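Local coordinates for interferon alpha/beta receptor 1 (Mus musculus, PDB 3WCY), which pairs with IFNAR2 to form the heterodimeric receptor for type I interferons, whose binding activates JAK-STAT signalling, at residues A316-Q328 with D355-L367. Sequence-based numbering, arbitrary orientation.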
loop_
_atom_site.group_PDB
_atom_site.type_symbol
_atom_site.label_atom_id
_atom_site.label_comp_id
_atom_site.label_asym_id
_atom_site.label_seq_id
_atom_site.Cartn_x
_atom_site.Cartn_y
_atom_site.Cartn_z
ATOM N N ALA A 316 6.038 -3.552 -41.961
ATOM C CA ALA A 316 7.226 -4.350 -42.223
ATOM C C ALA A 316 8.113 -3.638 -43.243
ATOM O O ALA A 316 7.773 -3.557 -44.429
ATOM C CB ALA A 316 6.829 -5.733 -42.716
ATOM N N MET A 317 9.244 -3.132 -42.762
ATOM C CA MET A 317 10.190 -2.419 -43.604
ATOM C C MET A 317 11.390 -3.311 -43.896
ATOM O O MET A 317 11.551 -4.380 -43.309
ATOM C CB MET A 317 10.483 -1.034 -43.024
ATOM C CG MET A 317 10.467 0.086 -44.052
ATOM S SD MET A 317 11.942 0.101 -45.089
ATOM C CE MET A 317 11.218 -0.135 -46.710
ATOM N N SER A 318 12.226 -2.848 -44.816
ATOM C CA SER A 318 13.497 -3.468 -45.141
ATOM C C SER A 318 14.308 -3.464 -43.871
ATOM O O SER A 318 14.768 -2.422 -43.406
ATOM C CB SER A 318 14.218 -2.681 -46.236
ATOM O OG SER A 318 14.896 -1.561 -45.695
ATOM N N ASP A 319 14.378 -4.630 -43.232
ATOM C CA ASP A 319 15.005 -4.764 -41.917
ATOM C C ASP A 319 14.013 -4.637 -40.747
ATOM O O ASP A 319 13.404 -5.619 -40.323
ATOM C CB ASP A 319 16.133 -3.743 -41.758
ATOM C CG ASP A 319 17.103 -4.111 -40.653
ATOM O OD1 ASP A 319 17.332 -5.321 -40.440
ATOM O OD2 ASP A 319 17.636 -3.192 -39.996
ATOM N N THR A 320 13.873 -3.417 -40.237
ATOM C CA THR A 320 13.075 -3.099 -39.054
ATOM C C THR A 320 11.591 -3.337 -39.304
ATOM O O THR A 320 11.099 -3.074 -40.403
ATOM C CB THR A 320 13.324 -1.648 -38.600
ATOM O OG1 THR A 320 13.147 -0.760 -39.706
ATOM C CG2 THR A 320 14.704 -1.446 -37.990
ATOM N N LEU A 321 10.880 -3.830 -38.282
ATOM C CA LEU A 321 9.439 -4.045 -38.353
ATOM C C LEU A 321 8.785 -3.074 -37.365
ATOM O O LEU A 321 8.772 -3.326 -36.157
ATOM C CB LEU A 321 9.081 -5.508 -38.051
ATOM C CG LEU A 321 7.687 -5.951 -38.464
ATOM C CD1 LEU A 321 7.743 -7.229 -39.267
ATOM C CD2 LEU A 321 6.789 -6.117 -37.261
ATOM N N LEU A 322 8.309 -1.928 -37.883
ATOM C CA LEU A 322 7.671 -0.883 -37.083
ATOM C C LEU A 322 6.268 -1.293 -36.648
ATOM O O LEU A 322 5.474 -1.760 -37.463
ATOM C CB LEU A 322 7.631 0.446 -37.850
ATOM C CG LEU A 322 7.994 1.698 -37.054
ATOM C CD1 LEU A 322 8.486 2.797 -37.979
ATOM C CD2 LEU A 322 6.810 2.198 -36.215
ATOM N N VAL A 323 5.982 -1.126 -35.351
ATOM C CA VAL A 323 4.708 -1.475 -34.716
ATOM C C VAL A 323 4.104 -0.219 -34.063
ATOM O O VAL A 323 4.798 0.476 -33.317
ATOM C CB VAL A 323 4.884 -2.649 -33.697
ATOM C CG1 VAL A 323 3.579 -2.979 -32.985
ATOM C CG2 VAL A 323 5.439 -3.898 -34.372
ATOM N N TYR A 324 2.824 0.075 -34.353
ATOM C CA TYR A 324 2.131 1.219 -33.761
ATOM C C TYR A 324 0.921 0.807 -32.926
ATOM O O TYR A 324 -0.013 0.192 -33.444
ATOM C CB TYR A 324 1.738 2.287 -34.803
ATOM C CG TYR A 324 1.625 3.668 -34.194
ATOM C CD1 TYR A 324 2.614 4.624 -34.397
ATOM C CD2 TYR A 324 0.559 4.001 -33.362
ATOM C CE1 TYR A 324 2.541 5.880 -33.796
ATOM C CE2 TYR A 324 0.487 5.242 -32.737
ATOM C CZ TYR A 324 1.474 6.185 -32.965
ATOM O OH TYR A 324 1.385 7.419 -32.364
ATOM N N VAL A 325 0.930 1.189 -31.641
ATOM C CA VAL A 325 -0.154 0.919 -30.693
ATOM C C VAL A 325 -1.030 2.159 -30.601
ATOM O O VAL A 325 -0.532 3.248 -30.323
ATOM C CB VAL A 325 0.347 0.493 -29.289
ATOM C CG1 VAL A 325 -0.778 -0.157 -28.492
ATOM C CG2 VAL A 325 1.550 -0.437 -29.375
ATOM N N ASN A 326 -2.328 1.997 -30.832
ATOM C CA ASN A 326 -3.272 3.104 -30.766
ATOM C C ASN A 326 -4.305 2.824 -29.684
ATOM O O ASN A 326 -5.000 1.811 -29.774
ATOM C CB ASN A 326 -3.949 3.308 -32.127
ATOM C CG ASN A 326 -3.066 3.929 -33.180
ATOM O OD1 ASN A 326 -2.747 5.122 -33.131
ATOM N ND2 ASN A 326 -2.717 3.152 -34.201
ATOM N N CYS A 327 -4.396 3.700 -28.654
ATOM C CA CYS A 327 -5.392 3.564 -27.581
ATOM C C CYS A 327 -6.802 3.833 -28.136
ATOM O O CYS A 327 -6.961 4.660 -29.040
ATOM C CB CYS A 327 -5.070 4.469 -26.393
ATOM S SG CYS A 327 -5.235 6.245 -26.731
ATOM N N GLN A 328 -7.812 3.120 -27.611
ATOM C CA GLN A 328 -9.200 3.240 -28.063
ATOM C C GLN A 328 -10.056 4.315 -27.338
ATOM O O GLN A 328 -11.289 4.242 -27.334
ATOM C CB GLN A 328 -9.880 1.864 -28.161
ATOM C CG GLN A 328 -9.365 1.029 -29.330
ATOM C CD GLN A 328 -10.460 0.218 -29.980
ATOM O OE1 GLN A 328 -10.547 -1.003 -29.805
ATOM N NE2 GLN A 328 -11.312 0.874 -30.764
ATOM N N ASP A 355 8.086 3.824 -24.017
ATOM C CA ASP A 355 7.498 5.059 -23.497
ATOM C C ASP A 355 6.353 5.489 -24.397
ATOM O O ASP A 355 5.219 5.610 -23.929
ATOM C CB ASP A 355 8.571 6.159 -23.381
ATOM C CG ASP A 355 9.921 5.620 -22.947
ATOM O OD1 ASP A 355 10.055 5.237 -21.758
ATOM O OD2 ASP A 355 10.818 5.495 -23.815
ATOM N N GLY A 356 6.654 5.663 -25.682
ATOM C CA GLY A 356 5.683 6.044 -26.701
ATOM C C GLY A 356 5.046 4.849 -27.390
ATOM O O GLY A 356 5.278 3.705 -26.986
ATOM N N PRO A 357 4.239 5.070 -28.448
ATOM C CA PRO A 357 3.588 3.935 -29.121
ATOM C C PRO A 357 4.383 3.338 -30.287
ATOM O O PRO A 357 4.102 2.215 -30.703
ATOM C CB PRO A 357 2.256 4.526 -29.584
ATOM C CG PRO A 357 2.425 6.038 -29.507
ATOM C CD PRO A 357 3.813 6.349 -29.045
ATOM N N GLU A 358 5.350 4.095 -30.823
ATOM C CA GLU A 358 6.188 3.676 -31.937
ATOM C C GLU A 358 7.275 2.670 -31.505
ATOM O O GLU A 358 8.382 3.062 -31.116
ATOM C CB GLU A 358 6.793 4.898 -32.639
ATOM C CG GLU A 358 6.194 5.175 -34.000
ATOM C CD GLU A 358 6.950 6.223 -34.788
ATOM O OE1 GLU A 358 6.607 7.419 -34.660
ATOM O OE2 GLU A 358 7.902 5.852 -35.512
ATOM N N PHE A 359 6.926 1.371 -31.559
ATOM C CA PHE A 359 7.810 0.241 -31.262
ATOM C C PHE A 359 8.505 -0.135 -32.564
ATOM O O PHE A 359 7.861 -0.166 -33.610
ATOM C CB PHE A 359 7.002 -0.966 -30.752
ATOM C CG PHE A 359 6.551 -0.905 -29.314
ATOM C CD1 PHE A 359 7.208 -1.635 -28.331
ATOM C CD2 PHE A 359 5.447 -0.146 -28.945
ATOM C CE1 PHE A 359 6.776 -1.591 -26.998
ATOM C CE2 PHE A 359 5.021 -0.099 -27.614
ATOM C CZ PHE A 359 5.689 -0.818 -26.649
ATOM N N THR A 360 9.806 -0.399 -32.511
ATOM C CA THR A 360 10.565 -0.766 -33.701
ATOM C C THR A 360 11.237 -2.122 -33.486
ATOM O O THR A 360 12.230 -2.216 -32.756
ATOM C CB THR A 360 11.492 0.396 -34.128
ATOM O OG1 THR A 360 10.690 1.542 -34.427
ATOM C CG2 THR A 360 12.357 0.056 -35.334
ATOM N N LEU A 361 10.665 -3.180 -34.090
ATOM C CA LEU A 361 11.223 -4.527 -33.977
ATOM C C LEU A 361 12.397 -4.650 -34.927
ATOM O O LEU A 361 12.220 -4.802 -36.139
ATOM C CB LEU A 361 10.176 -5.630 -34.216
ATOM C CG LEU A 361 9.070 -5.754 -33.173
ATOM C CD1 LEU A 361 7.979 -6.683 -33.646
ATOM C CD2 LEU A 361 9.614 -6.244 -31.869
ATOM N N LYS A 362 13.603 -4.503 -34.369
ATOM C CA LYS A 362 14.844 -4.572 -35.135
ATOM C C LYS A 362 15.608 -5.884 -34.955
ATOM O O LYS A 362 15.442 -6.571 -33.943
ATOM C CB LYS A 362 15.727 -3.323 -34.932
ATOM C CG LYS A 362 16.084 -2.972 -33.485
ATOM C CD LYS A 362 16.472 -1.489 -33.310
ATOM C CE LYS A 362 17.837 -1.106 -33.852
ATOM N NZ LYS A 362 17.777 -0.667 -35.277
ATOM N N ASN A 363 16.408 -6.236 -35.981
ATOM C CA ASN A 363 17.235 -7.436 -36.081
ATOM C C ASN A 363 16.423 -8.741 -36.076
ATOM O O ASN A 363 16.724 -9.668 -35.325
ATOM C CB ASN A 363 18.401 -7.427 -35.071
ATOM C CG ASN A 363 19.251 -6.182 -35.121
ATOM O OD1 ASN A 363 19.900 -5.879 -36.129
ATOM N ND2 ASN A 363 19.270 -5.441 -34.025
ATOM N N LEU A 364 15.391 -8.807 -36.924
ATOM C CA LEU A 364 14.568 -10.006 -37.094
ATOM C C LEU A 364 15.088 -10.779 -38.320
ATOM O O LEU A 364 15.666 -10.171 -39.226
ATOM C CB LEU A 364 13.090 -9.641 -37.315
ATOM C CG LEU A 364 12.356 -8.895 -36.204
ATOM C CD1 LEU A 364 11.135 -8.227 -36.746
ATOM C CD2 LEU A 364 11.933 -9.825 -35.087
ATOM N N GLN A 365 14.882 -12.107 -38.353
ATOM C CA GLN A 365 15.299 -12.942 -39.481
ATOM C C GLN A 365 14.414 -12.578 -40.696
ATOM O O GLN A 365 13.205 -12.416 -40.519
ATOM C CB GLN A 365 15.194 -14.438 -39.111
ATOM C CG GLN A 365 15.890 -15.408 -40.080
ATOM C CD GLN A 365 17.401 -15.271 -40.171
ATOM O OE1 GLN A 365 18.107 -15.036 -39.181
ATOM N NE2 GLN A 365 17.936 -15.469 -41.367
ATOM N N PRO A 366 14.984 -12.351 -41.907
ATOM C CA PRO A 366 14.138 -11.957 -43.046
ATOM C C PRO A 366 13.294 -13.103 -43.598
ATOM O O PRO A 366 13.562 -14.267 -43.284
ATOM C CB PRO A 366 15.144 -11.434 -44.084
ATOM C CG PRO A 366 16.487 -11.454 -43.415
ATOM C CD PRO A 366 16.395 -12.453 -42.317
ATOM N N LEU A 367 12.259 -12.762 -44.402
ATOM C CA LEU A 367 11.318 -13.685 -45.058
ATOM C C LEU A 367 10.643 -14.681 -44.087
ATOM O O LEU A 367 10.408 -15.839 -44.442
ATOM C CB LEU A 367 11.987 -14.413 -46.253
ATOM C CG LEU A 367 12.573 -13.533 -47.364
ATOM C CD1 LEU A 367 13.827 -14.161 -47.951
ATOM C CD2 LEU A 367 11.545 -13.233 -48.440
#
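Tyr-324 lays its ring alongside Pro-357, and the proline covers one face of it: CB sits 4.1 Å from the ring centroid, 27° off the normal, a CH-pi contact, while CG reaches on toward the phenol end. With CG of Tyr-324 anti to the backbone N (chi1 -154°), the ring leans across the sheet face and its end comes close to the neighbouring strand. Glu-358 comes in obliquely at the same ring, its CG 3.6 Å from Tyr-324 CD1, and its extended chain then runs past the methyls of Leu-322. With an alanine at Tyr-324, the Pro-357 ring would probably lose its aromatic partner and the Glu-358 chain be freer to turn. Strands 321-326 and 358-361 run antiparallel here, with 358-361 at the edge of a three-stranded sheet of the fourth fibronectin type III domain, whose second sheet packs on the face that carries Val-323, Phe-359 and Leu-361, away from Tyr-324. The pairs Leu-321 with Leu-361 and Val-323 with Phe-359 are hydrogen-bonded; Val-323 N to Phe-359 O, at 2.7 Å, is nearly straight (173°). On this inner face Leu-321 and Leu-361 run alongside each other in the same direction, and CD1 of Leu-361 touches both Leu-321 CD2 and Val-323 CG2, each at 3.8 Å. Beyond the strand, Leu-364 CD1 packs on Leu-321 CB at 3.6 Å. Phe-359 meets Val-325 CG2 through CE2, and the Phe-359 side chain also touches Tyr-337 and Ile-339 of strand 337-343.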